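Local coordinates for protein carbon monoxide dehydrogenase (PDB 6T7J) that catalyses the reversible oxidation of carbon monoxide to carbon dioxide, normally at a nickel-iron-sulfur cluster that is broken and without nickel in this as-isolated structure, at residues Y7-K12 with T34-L39; P454-N459 with A552-S557; Y605-P608 with K612-E615. All blocks are in the same frame, centred on the assembly; numbering follows the deposited sequence.

Contact 1: Y7-K12 with T34-L39; sequences YRVPAK and TAWHRL
Val9, in the irregular N-terminal segment, comes nearest to His37 in the first turn of helix 35-42, their CA atoms 6.4 Å apart, and no direct hydrogen bond joins the two backbones. Val9 fills the approach: its CG2 lies over one face of the His37 imidazole, off centre, in a CH-pi contact 3.8 Å from the ring centroid. The same methyl touches Trp36 CB at 3.6 Å, while the indole itself leads away from Val9. At the edge of the imidazole, near its plane, Tyr7 O stands 3.5 Å from His37 CD2. A water ties Tyr7 O to His37 O, donating to both. The imidazole is gripped from two further directions. With CG anti to its own carbonyl carbon (chi1 -56°), His37 turns ND1 back to accept from Thr34 N at 3.0 Å, and NE2 bonds to Glu28 of helix 20-30, which also takes Val9 N. Thr34 OG1 accepts from Trp36 N at 3.2 Å. Thr34 and His37 thus form a capping box at the N terminus of helix 35-42, with the valine of the N-terminal segment laid over its histidine.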
ATOM      1  N   TYR A   7       8.257  17.418 -29.726  1.00 67.27           N
ATOM      2  CA  TYR A   7       7.188  18.410 -29.751  1.00 65.54           C
ATOM      3  C   TYR A   7       7.576  19.583 -28.867  1.00 64.33           C
ATOM      4  O   TYR A   7       7.948  19.393 -27.704  1.00 67.21           O
ATOM      5  CB  TYR A   7       5.849  17.819 -29.283  1.00 64.98           C
ATOM      6  CG  TYR A   7       5.512  16.483 -29.901  1.00 64.57           C
ATOM      7  CD1 TYR A   7       4.635  16.391 -30.975  1.00 65.63           C
ATOM      8  CD2 TYR A   7       6.064  15.311 -29.407  1.00 68.53           C
ATOM      9  CE1 TYR A   7       4.327  15.168 -31.540  1.00 66.84           C
ATOM     10  CE2 TYR A   7       5.757  14.088 -29.960  1.00 72.14           C
ATOM     11  CZ  TYR A   7       4.897  14.020 -31.029  1.00 73.21           C
ATOM     12  OH  TYR A   7       4.601  12.795 -31.580  1.00 80.38           O
ATOM     13  N   ARG A   8       7.483  20.789 -29.414  1.00 63.87           N
ATOM     14  CA  ARG A   8       7.823  21.994 -28.678  1.00 59.00           C
ATOM     15  C   ARG A   8       6.614  22.502 -27.903  1.00 64.32           C
ATOM     16  O   ARG A   8       5.465  22.324 -28.314  1.00 63.82           O
ATOM     17  CB  ARG A   8       8.342  23.075 -29.626  1.00 61.18           C
ATOM     18  CG  ARG A   8       9.573  22.637 -30.400  1.00 63.30           C
ATOM     19  CD  ARG A   8      10.284  23.802 -31.070  1.00 66.55           C
ATOM     20  NE  ARG A   8      11.714  23.542 -31.205  1.00 62.58           N
ATOM     21  CZ  ARG A   8      12.637  24.487 -31.333  1.00 64.69           C
ATOM     22  NH1 ARG A   8      13.917  24.156 -31.446  1.00 61.76           N
ATOM     23  NH2 ARG A   8      12.280  25.764 -31.352  1.00 65.82           N
ATOM     24  N   VAL A   9       6.890  23.135 -26.771  1.00 66.74           N
ATOM     25  CA  VAL A   9       5.861  23.582 -25.837  1.00 62.13           C
ATOM     26  C   VAL A   9       5.563  25.050 -26.123  1.00 61.79           C
ATOM     27  O   VAL A   9       6.465  25.889 -25.983  1.00 66.91           O
ATOM     28  CB  VAL A   9       6.307  23.387 -24.380  1.00 60.72           C
ATOM     29  CG1 VAL A   9       5.304  24.014 -23.423  1.00 54.50           C
ATOM     30  CG2 VAL A   9       6.493  21.907 -24.084  1.00 62.09           C
ATOM     31  N   PRO A  10       4.337  25.402 -26.525  1.00 64.62           N
ATOM     32  CA  PRO A  10       3.989  26.824 -26.671  1.00 65.08           C
ATOM     33  C   PRO A  10       4.171  27.565 -25.358  1.00 68.67           C
ATOM     34  O   PRO A  10       3.318  27.494 -24.467  1.00 68.44           O
ATOM     35  CB  PRO A  10       2.519  26.788 -27.111  1.00 62.31           C
ATOM     36  CG  PRO A  10       2.025  25.434 -26.702  1.00 65.53           C
ATOM     37  CD  PRO A  10       3.200  24.519 -26.830  1.00 61.49           C
ATOM     38  N   ALA A  11       5.287  28.286 -25.234  1.00 69.23           N
ATOM     39  CA  ALA A  11       5.734  28.783 -23.940  1.00 68.25           C
ATOM     40  C   ALA A  11       5.015  30.045 -23.484  1.00 72.68           C
ATOM     41  O   ALA A  11       4.950  30.296 -22.277  1.00 76.17           O
ATOM     42  CB  ALA A  11       7.241  29.041 -23.972  1.00 69.10           C
ATOM     43  N   LYS A  12       4.476  30.849 -24.402  1.00 78.61           N
ATOM     44  CA  LYS A  12       3.893  32.120 -23.982  1.00 79.92           C
ATOM     45  C   LYS A  12       2.612  31.940 -23.174  1.00 79.53           C
ATOM     46  O   LYS A  12       2.243  32.844 -22.418  1.00 81.03           O
ATOM     47  CB  LYS A  12       3.629  33.015 -25.194  1.00 77.26           C
ATOM     48  CG  LYS A  12       4.041  34.465 -24.974  1.00 70.09           C
ATOM     49  CD  LYS A  12       5.433  34.553 -24.363  1.00 69.57           C
ATOM     50  CE  LYS A  12       5.705  35.933 -23.783  1.00 75.27           C
ATOM     51  NZ  LYS A  12       6.985  35.972 -23.021  1.00 60.39           N
ATOM     52  N   THR A  34      11.693  18.942 -20.507  1.00 48.62           N
ATOM     53  CA  THR A  34      11.033  19.225 -19.242  1.00 49.43           C
ATOM     54  C   THR A  34       9.795  18.344 -19.110  1.00 50.23           C
ATOM     55  O   THR A  34       9.492  17.520 -19.978  1.00 49.15           O
ATOM     56  CB  THR A  34      10.669  20.708 -19.134  1.00 51.73           C
ATOM     57  OG1 THR A  34       9.468  20.967 -19.872  1.00 48.20           O
ATOM     58  CG2 THR A  34      11.794  21.577 -19.672  1.00 49.11           C
ATOM     59  N   ALA A  35       9.071  18.525 -18.002  1.00 49.05           N
ATOM     60  CA  ALA A  35       7.856  17.747 -17.783  1.00 50.19           C
ATOM     61  C   ALA A  35       6.809  18.020 -18.857  1.00 51.71           C
ATOM     62  O   ALA A  35       6.028  17.127 -19.204  1.00 49.73           O
ATOM     63  CB  ALA A  35       7.285  18.042 -16.395  1.00 48.16           C
ATOM     64  N   TRP A  36       6.784  19.238 -19.402  1.00 51.48           N
ATOM     65  CA  TRP A  36       5.811  19.567 -20.438  1.00 49.82           C
ATOM     66  C   TRP A  36       6.090  18.803 -21.729  1.00 51.73           C
ATOM     67  O   TRP A  36       5.164  18.267 -22.354  1.00 53.81           O
ATOM     68  CB  TRP A  36       5.815  21.076 -20.691  1.00 45.73           C
ATOM     69  CG  TRP A  36       5.281  21.901 -19.551  1.00 47.65           C
ATOM     70  CD1 TRP A  36       3.972  22.175 -19.281  1.00 50.50           C
ATOM     71  CD2 TRP A  36       6.046  22.571 -18.538  1.00 49.75           C
ATOM     72  NE1 TRP A  36       3.873  22.967 -18.164  1.00 44.26           N
ATOM     73  CE2 TRP A  36       5.131  23.227 -17.689  1.00 48.26           C
ATOM     74  CE3 TRP A  36       7.414  22.677 -18.266  1.00 49.76           C
ATOM     75  CZ2 TRP A  36       5.540  23.976 -16.587  1.00 46.82           C
ATOM     76  CZ3 TRP A  36       7.817  23.424 -17.172  1.00 49.10           C
ATOM     77  CH2 TRP A  36       6.883  24.063 -16.347  1.00 47.11           C
ATOM     78  N   HIS A  37       7.360  18.738 -22.144  1.00 48.22           N
ATOM     79  CA  HIS A  37       7.709  18.003 -23.357  1.00 50.06           C
ATOM     80  C   HIS A  37       7.350  16.527 -23.231  1.00 54.15           C
ATOM     81  O   HIS A  37       6.818  15.924 -24.171  1.00 54.01           O
ATOM     82  CB  HIS A  37       9.200  18.162 -23.659  1.00 46.69           C
ATOM     83  CG  HIS A  37       9.646  19.585 -23.779  1.00 58.19           C
ATOM     84  ND1 HIS A  37      10.198  20.285 -22.728  1.00 58.86           N
ATOM     85  CD2 HIS A  37       9.623  20.442 -24.829  1.00 64.04           C
ATOM     86  CE1 HIS A  37      10.494  21.511 -23.123  1.00 57.92           C
ATOM     87  NE2 HIS A  37      10.153  21.631 -24.394  1.00 57.34           N
ATOM     88  N   ARG A  38       7.624  15.928 -22.070  1.00 48.37           N
ATOM     89  CA  ARG A  38       7.323  14.513 -21.895  1.00 46.64           C
ATOM     90  C   ARG A  38       5.824  14.270 -21.773  1.00 51.07           C
ATOM     91  O   ARG A  38       5.325  13.238 -22.240  1.00 47.52           O
ATOM     92  CB  ARG A  38       8.079  13.972 -20.681  1.00 50.82           C
ATOM     93  CG  ARG A  38       9.597  14.034 -20.854  1.00 48.96           C
ATOM     94  CD  ARG A  38      10.331  13.344 -19.719  1.00 47.06           C
ATOM     95  NE  ARG A  38      10.106  14.017 -18.445  1.00 53.45           N
ATOM     96  CZ  ARG A  38      10.877  14.988 -17.965  1.00 49.53           C
ATOM     97  NH1 ARG A  38      11.932  15.402 -18.653  1.00 48.28           N
ATOM     98  NH2 ARG A  38      10.589  15.546 -16.797  1.00 46.88           N
ATOM     99  N   LEU A  39       5.087  15.209 -21.170  1.00 51.34           N
ATOM    100  CA  LEU A  39       3.630  15.141 -21.216  1.00 47.72           C
ATOM    101  C   LEU A  39       3.130  15.128 -22.654  1.00 58.68           C
ATOM    102  O   LEU A  39       2.244  14.340 -23.006  1.00 59.28           O
ATOM    103  CB  LEU A  39       3.015  16.314 -20.454  1.00 46.83           C
ATOM    104  CG  LEU A  39       1.506  16.479 -20.657  1.00 47.11           C
ATOM    105  CD1 LEU A  39       0.755  15.312 -20.028  1.00 46.49           C
ATOM    106  CD2 LEU A  39       1.013  17.808 -20.096  1.00 47.59           C
TER
HETATM  107  O   HOH W   1       8.196  16.619 -26.406  1.00 56.98           O

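Contact 2: P454-N459 with A552-S557; sequences PKVKHN and APEWMS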
ATOM      1  N   PRO A 454       1.061  19.704 -15.302  1.00 44.72           N
ATOM      2  CA  PRO A 454       1.186  20.340 -16.624  1.00 48.30           C
ATOM      3  C   PRO A 454      -0.019  20.135 -17.530  1.00 52.85           C
ATOM      4  O   PRO A 454      -0.037  20.686 -18.637  1.00 52.69           O
ATOM      5  CB  PRO A 454       2.443  19.680 -17.213  1.00 47.96           C
ATOM      6  CG  PRO A 454       2.564  18.379 -16.492  1.00 44.48           C
ATOM      7  CD  PRO A 454       2.029  18.611 -15.112  1.00 45.95           C
ATOM      8  N   LYS A 455      -1.023  19.364 -17.104  1.00 48.77           N
ATOM      9  CA  LYS A 455      -2.250  19.255 -17.883  1.00 46.79           C
ATOM     10  C   LYS A 455      -3.063  20.541 -17.825  1.00 49.14           C
ATOM     11  O   LYS A 455      -3.822  20.836 -18.755  1.00 52.83           O
ATOM     12  CB  LYS A 455      -3.086  18.074 -17.388  1.00 43.65           C
ATOM     13  CG  LYS A 455      -2.413  16.729 -17.579  1.00 41.58           C
ATOM     14  CD  LYS A 455      -3.253  15.605 -17.016  1.00 44.80           C
ATOM     15  CE  LYS A 455      -2.614  14.257 -17.298  1.00 51.03           C
ATOM     16  NZ  LYS A 455      -3.629  13.167 -17.353  1.00 58.75           N
ATOM     17  N   VAL A 456      -2.924  21.308 -16.748  1.00 46.50           N
ATOM     18  CA  VAL A 456      -3.553  22.614 -16.627  1.00 50.46           C
ATOM     19  C   VAL A 456      -2.460  23.676 -16.647  1.00 49.54           C
ATOM     20  O   VAL A 456      -1.283  23.402 -16.390  1.00 49.91           O
ATOM     21  CB  VAL A 456      -4.414  22.730 -15.352  1.00 50.80           C
ATOM     22  CG1 VAL A 456      -5.527  21.693 -15.366  1.00 44.66           C
ATOM     23  CG2 VAL A 456      -3.549  22.574 -14.107  1.00 47.78           C
ATOM     24  N   LYS A 457      -2.861  24.906 -16.968  1.00 51.45           N
ATOM     25  CA  LYS A 457      -1.908  26.006 -17.052  1.00 52.13           C
ATOM     26  C   LYS A 457      -1.204  26.204 -15.715  1.00 53.00           C
ATOM     27  O   LYS A 457      -1.840  26.212 -14.656  1.00 51.73           O
ATOM     28  CB  LYS A 457      -2.615  27.292 -17.481  1.00 53.66           C
ATOM     29  CG  LYS A 457      -1.660  28.445 -17.746  1.00 52.06           C
ATOM     30  CD  LYS A 457      -2.347  29.606 -18.437  1.00 50.60           C
ATOM     31  CE  LYS A 457      -1.337  30.671 -18.836  1.00 59.81           C
ATOM     32  NZ  LYS A 457      -1.945  31.740 -19.678  1.00 73.12           N
ATOM     33  N   HIS A 458       0.117  26.368 -15.771  1.00 50.25           N
ATOM     34  CA  HIS A 458       0.947  26.320 -14.572  1.00 51.08           C
ATOM     35  C   HIS A 458       0.649  27.498 -13.650  1.00 51.76           C
ATOM     36  O   HIS A 458       0.829  28.661 -14.028  1.00 49.92           O
ATOM     37  CB  HIS A 458       2.423  26.300 -14.960  1.00 51.51           C
ATOM     38  CG  HIS A 458       3.351  26.313 -13.787  1.00 50.90           C
ATOM     39  ND1 HIS A 458       4.300  27.294 -13.600  1.00 50.71           N
ATOM     40  CD2 HIS A 458       3.470  25.468 -12.735  1.00 52.56           C
ATOM     41  CE1 HIS A 458       4.966  27.053 -12.484  1.00 50.26           C
ATOM     42  NE2 HIS A 458       4.482  25.950 -11.941  1.00 53.80           N
ATOM     43  N   ASN A 459       0.184  27.182 -12.439  1.00 49.29           N
ATOM     44  CA  ASN A 459      -0.120  28.145 -11.384  1.00 49.06           C
ATOM     45  C   ASN A 459      -1.273  29.075 -11.743  1.00 53.00           C
ATOM     46  O   ASN A 459      -1.640  29.935 -10.938  1.00 55.91           O
ATOM     47  CB  ASN A 459       1.118  28.971 -11.023  1.00 46.57           C
ATOM     48  CG  ASN A 459       2.140  28.178 -10.231  1.00 46.92           C
ATOM     49  OD1 ASN A 459       1.809  27.178  -9.592  1.00 44.59           O
ATOM     50  ND2 ASN A 459       3.389  28.623 -10.269  1.00 47.62           N
ATOM     51  N   ALA A 552      -8.058  22.087  -4.319  1.00 44.98           N
ATOM     52  CA  ALA A 552      -6.783  21.657  -4.894  1.00 44.56           C
ATOM     53  C   ALA A 552      -6.860  21.907  -6.396  1.00 48.09           C
ATOM     54  O   ALA A 552      -7.272  21.022  -7.164  1.00 41.51           O
ATOM     55  CB  ALA A 552      -6.497  20.190  -4.583  1.00 37.48           C
ATOM     56  N   PRO A 553      -6.475  23.097  -6.860  1.00 50.01           N
ATOM     57  CA  PRO A 553      -6.751  23.456  -8.261  1.00 48.69           C
ATOM     58  C   PRO A 553      -5.905  22.709  -9.277  1.00 43.89           C
ATOM     59  O   PRO A 553      -6.359  22.519 -10.411  1.00 50.30           O
ATOM     60  CB  PRO A 553      -6.465  24.966  -8.303  1.00 46.76           C
ATOM     61  CG  PRO A 553      -6.384  25.405  -6.873  1.00 49.17           C
ATOM     62  CD  PRO A 553      -5.899  24.219  -6.105  1.00 44.26           C
ATOM     63  N   GLU A 554      -4.687  22.297  -8.928  1.00 43.01           N
ATOM     64  CA  GLU A 554      -3.757  21.734  -9.906  1.00 42.83           C
ATOM     65  C   GLU A 554      -3.055  20.504  -9.341  1.00 47.18           C
ATOM     66  O   GLU A 554      -1.873  20.263  -9.614  1.00 39.08           O
ATOM     67  CB  GLU A 554      -2.732  22.779 -10.352  1.00 36.73           C
ATOM     68  CG  GLU A 554      -3.340  24.101 -10.806  1.00 45.35           C
ATOM     69  CD  GLU A 554      -2.308  25.196 -10.989  1.00 48.04           C
ATOM     70  OE1 GLU A 554      -1.118  24.873 -11.188  1.00 51.70           O
ATOM     71  OE2 GLU A 554      -2.690  26.383 -10.939  1.00 49.12           O
ATOM     72  N   TRP A 555      -3.777  19.698  -8.568  1.00 44.76           N
ATOM     73  CA  TRP A 555      -3.170  18.579  -7.861  1.00 46.29           C
ATOM     74  C   TRP A 555      -2.672  17.510  -8.835  1.00 43.22           C
ATOM     75  O   TRP A 555      -3.144  17.387  -9.968  1.00 46.20           O
ATOM     76  CB  TRP A 555      -4.168  17.962  -6.881  1.00 40.51           C
ATOM     77  CG  TRP A 555      -5.266  17.191  -7.548  1.00 43.36           C
ATOM     78  CD1 TRP A 555      -6.468  17.676  -7.973  1.00 42.76           C
ATOM     79  CD2 TRP A 555      -5.262  15.791  -7.866  1.00 47.87           C
ATOM     80  NE1 TRP A 555      -7.211  16.668  -8.538  1.00 44.91           N
ATOM     81  CE2 TRP A 555      -6.495  15.503  -8.484  1.00 44.81           C
ATOM     82  CE3 TRP A 555      -4.339  14.756  -7.686  1.00 39.99           C
ATOM     83  CZ2 TRP A 555      -6.826  14.222  -8.924  1.00 42.18           C
ATOM     84  CZ3 TRP A 555      -4.669  13.488  -8.124  1.00 43.82           C
ATOM     85  CH2 TRP A 555      -5.901  13.232  -8.737  1.00 41.33           C
ATOM     86  N   MET A 556      -1.693  16.729  -8.368  1.00 44.99           N
ATOM     87  CA  MET A 556      -1.209  15.568  -9.113  1.00 45.98           C
ATOM     88  C   MET A 556      -0.819  14.381  -8.244  1.00 47.43           C
ATOM     89  O   MET A 556      -0.833  13.252  -8.747  1.00 50.80           O
ATOM     90  CB  MET A 556      -0.007  15.945  -9.993  1.00 44.54           C
ATOM     91  CG  MET A 556       1.261  16.303  -9.223  1.00 52.37           C
ATOM     92  SD  MET A 556       2.319  14.896  -8.802  1.00 57.26           S
ATOM     93  CE  MET A 556       3.372  15.632  -7.551  1.00 49.18           C
ATOM     94  N   SER A 557      -0.475  14.575  -6.975  1.00 40.54           N
ATOM     95  CA  SER A 557       0.097  13.520  -6.153  1.00 42.10           C
ATOM     96  C   SER A 557      -0.985  12.725  -5.427  1.00 40.21           C
ATOM     97  O   SER A 557      -2.111  13.187  -5.230  1.00 47.63           O
ATOM     98  CB  SER A 557       1.074  14.108  -5.134  1.00 45.68           C
ATOM     99  OG  SER A 557       0.380  14.703  -4.051  1.00 45.63           O
TER
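Glu554 contributes about half of the surface buried in this contact, reaching across to Val456 and Asn459 from a position where the backbones come within 6.8 Å, measured between the CA atoms of Val456 and Glu554. Its aliphatic part meets Val456: CG2 of the valine lies 3.6 Å from Glu554 CG and only slightly farther from CB, the two side chains meeting at a slant. This methyl sits between the backbone N and the carbonyl carbon of Val456, whose CB points toward the opposite segment.

Beyond CG the glutamate chain runs on extended and delivers its carboxylate to the backbone of Asn459. Glu554 OE1 accepts from Asn459 N at 2.9 Å, on the syn side and 20° out of the carboxylate plane; the N-H...O angle of 145° makes the bond moderately bent. Glu554 OE2 is 3.3 Å from the same Asn459 N but at a poor angle, and takes its own hydrogen bond from His462 N, in the first turn of helix 460-471. OE1 has a further, weak bond from Asn452 ND2. The same Asn452 nitrogen is hydrogen-bonded to Asn459 OD1, whose amide plane is turned 40° from the carboxylate.

Asn459 is the N-cap residue of helix 460-471 but makes no capping bond with its side chain, and the carboxylate of Glu554 approaches that helix end instead. Farther along 552-557, Met556 and Ser557 line the pocket of the broken cluster, and Met556 packs on Met60 of the second subunit. A buried carboxylate held by two backbone N-H groups and a weaker amide bond, beside a helix N terminus, would probably be stabilised as an anion, its charge offset in part by the N-terminal end of the helix.

Contact 3: Y605-P608 with K612-E615; sequences YVEP and KAAE
Tyr605 presents the edge of its ring to Ala613, whose CA lies near the ring plane, 4.1 Å from CE2. The phenol oxygen reaches the helix backbone alongside: Tyr605 OH is 3.9 Å from Lys612 O, and it is hydrogen-bonded with Thr616 OG1, one turn on, which also bonds to Lys612 O. With CG swung anti to the backbone N (chi1 156°), the ring lies against the helix at Ala613, whose CB is a little farther from the ring edge than its CA.

Two residues on, Glu607 points its CB the same way, as alternate residues of an extended chain do, and its bent side chain (chi2 42°) lies against the first turn of the helix. CG does most of the touching, 3.7 Å from Lys612 CB and 3.8 Å from Ala613 N. The carboxylate is set beside the aliphatic part of Lys612, with Glu607 OE1 3.8 Å from Lys612 CD. Glu607 OE1 and Lys612 NZ, at 4.1 Å, are beyond a salt bridge but probably attract each other weakly, whereas Glu607 OE2 is hydrogen-bonded to Asp609 N. Asp609 OD1 in turn takes Lys612 N, so a chain of polar contacts follows the turn into the helix. Replacing Glu607 with an alanine would probably leave Asp609 N without its carboxylate partner and uncover the flank of Lys612 CB, with the nearby ammonium losing its opposite charge.

Strand 604-606 is an edge strand of a parallel sheet, as counted within this chain; Tyr605 and Glu607 are hydrogen-bonded through the backbone to Leu576 of the adjoining strand 574-576, and Glu607 O also meets His575 NE2. Helix 610-627 follows after a short turn, and its Ala614 packs on Leu465 and Glu468 of helix 460-471, making this a tight strand-to-helix connection at the border of the sheet.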
ATOM      1  N   TYR A 605     -16.115  18.181  -5.470  1.00 47.30           N
ATOM      2  CA  TYR A 605     -16.710  18.913  -6.582  1.00 49.50           C
ATOM      3  C   TYR A 605     -15.622  19.173  -7.611  1.00 48.14           C
ATOM      4  O   TYR A 605     -14.657  19.889  -7.325  1.00 46.50           O
ATOM      5  CB  TYR A 605     -17.336  20.223  -6.107  1.00 49.38           C
ATOM      6  CG  TYR A 605     -17.469  21.279  -7.181  1.00 54.03           C
ATOM      7  CD1 TYR A 605     -18.343  21.108  -8.248  1.00 47.69           C
ATOM      8  CD2 TYR A 605     -16.722  22.449  -7.125  1.00 46.87           C
ATOM      9  CE1 TYR A 605     -18.465  22.071  -9.230  1.00 50.02           C
ATOM     10  CE2 TYR A 605     -16.839  23.416  -8.101  1.00 51.57           C
ATOM     11  CZ  TYR A 605     -17.713  23.225  -9.150  1.00 52.22           C
ATOM     12  OH  TYR A 605     -17.832  24.190 -10.124  1.00 54.40           O
ATOM     13  N   VAL A 606     -15.774  18.590  -8.796  1.00 42.94           N
ATOM     14  CA  VAL A 606     -14.763  18.654  -9.844  1.00 48.65           C
ATOM     15  C   VAL A 606     -15.099  19.798 -10.790  1.00 49.77           C
ATOM     16  O   VAL A 606     -16.211  19.862 -11.331  1.00 49.08           O
ATOM     17  CB  VAL A 606     -14.669  17.321 -10.607  1.00 44.46           C
ATOM     18  CG1 VAL A 606     -13.477  17.336 -11.551  1.00 43.59           C
ATOM     19  CG2 VAL A 606     -14.574  16.158  -9.629  1.00 45.99           C
ATOM     20  N   GLU A 607     -14.137  20.700 -10.992  1.00 47.90           N
ATOM     21  CA  GLU A 607     -14.280  21.798 -11.941  1.00 51.31           C
ATOM     22  C   GLU A 607     -12.912  22.335 -12.342  1.00 50.72           C
ATOM     23  O   GLU A 607     -12.285  23.079 -11.576  1.00 49.23           O
ATOM     24  CB  GLU A 607     -15.130  22.925 -11.356  1.00 48.91           C
ATOM     25  CG  GLU A 607     -15.349  24.073 -12.323  1.00 52.63           C
ATOM     26  CD  GLU A 607     -15.643  23.591 -13.732  1.00 61.56           C
ATOM     27  OE1 GLU A 607     -16.756  23.073 -13.964  1.00 63.81           O
ATOM     28  OE2 GLU A 607     -14.759  23.724 -14.605  1.00 55.24           O
ATOM     29  N   PRO A 608     -12.418  21.987 -13.534  1.00 51.05           N
ATOM     30  CA  PRO A 608     -11.091  22.465 -13.955  1.00 55.27           C
ATOM     31  C   PRO A 608     -11.023  23.960 -14.246  1.00 57.61           C
ATOM     32  O   PRO A 608      -9.913  24.475 -14.440  1.00 58.12           O
ATOM     33  CB  PRO A 608     -10.806  21.645 -15.222  1.00 49.41           C
ATOM     34  CG  PRO A 608     -11.721  20.461 -15.130  1.00 47.02           C
ATOM     35  CD  PRO A 608     -12.951  20.962 -14.446  1.00 51.13           C
ATOM     36  N   LYS A 612     -15.242  29.335 -12.698  1.00 56.07           N
ATOM     37  CA  LYS A 612     -16.408  28.520 -12.369  1.00 53.19           C
ATOM     38  C   LYS A 612     -16.308  27.975 -10.949  1.00 53.89           C
ATOM     39  O   LYS A 612     -17.276  28.027 -10.177  1.00 56.48           O
ATOM     40  CB  LYS A 612     -16.538  27.371 -13.369  1.00 59.83           C
ATOM     41  CG  LYS A 612     -17.350  27.681 -14.613  1.00 65.79           C
ATOM     42  CD  LYS A 612     -18.063  26.428 -15.109  1.00 69.12           C
ATOM     43  CE  LYS A 612     -18.318  26.483 -16.606  1.00 75.83           C
ATOM     44  NZ  LYS A 612     -17.797  25.273 -17.303  1.00 78.55           N
ATOM     45  N   ALA A 613     -15.139  27.433 -10.596  1.00 53.83           N
ATOM     46  CA  ALA A 613     -14.942  26.885  -9.260  1.00 52.29           C
ATOM     47  C   ALA A 613     -15.063  27.968  -8.198  1.00 49.81           C
ATOM     48  O   ALA A 613     -15.591  27.721  -7.108  1.00 52.96           O
ATOM     49  CB  ALA A 613     -13.582  26.196  -9.172  1.00 51.57           C
ATOM     50  N   ALA A 614     -14.578  29.174  -8.497  1.00 51.33           N
ATOM     51  CA  ALA A 614     -14.730  30.284  -7.563  1.00 52.35           C
ATOM     52  C   ALA A 614     -16.197  30.608  -7.333  1.00 51.31           C
ATOM     53  O   ALA A 614     -16.622  30.822  -6.192  1.00 55.74           O
ATOM     54  CB  ALA A 614     -13.988  31.513  -8.083  1.00 54.32           C
ATOM     55  N   GLU A 615     -16.987  30.642  -8.407  1.00 51.41           N
ATOM     56  CA  GLU A 615     -18.410  30.932  -8.261  1.00 49.24           C
ATOM     57  C   GLU A 615     -19.116  29.846  -7.458  1.00 56.22           C
ATOM     58  O   GLU A 615     -19.957  30.144  -6.598  1.00 49.49           O
ATOM     59  CB  GLU A 615     -19.056  31.102  -9.634  1.00 49.93           C
ATOM     60  CG  GLU A 615     -18.821  32.471 -10.248  1.00 55.91           C
ATOM     61  CD  GLU A 615     -18.724  32.427 -11.758  1.00 59.30           C
ATOM     62  OE1 GLU A 615     -19.546  31.727 -12.387  1.00 56.34           O
ATOM     63  OE2 GLU A 615     -17.827  33.093 -12.315  1.00 65.74           O
TER

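Overall arrangement
The three contacts follow one another along the chain without nesting or crossing. Contact 1 closes the short N-terminal loop that carries helix 20-30. Contact 2 spans 92 residues and joins the loops after strands 444-448 and 548-552, neighbours in one parallel sheet. Contact 3 is local, folding helix 610-627 back on strand 604-606 at the border of that sheet. Contacts 1 and 2 touch: Trp36 and Leu39 pack on Pro454, fastening the N-terminal region over the cluster-side loops, and both contacts reach the second subunit. Contacts 2 and 3, with centres about 13 Å apart, do not touch, but helix 460-471 packs against both.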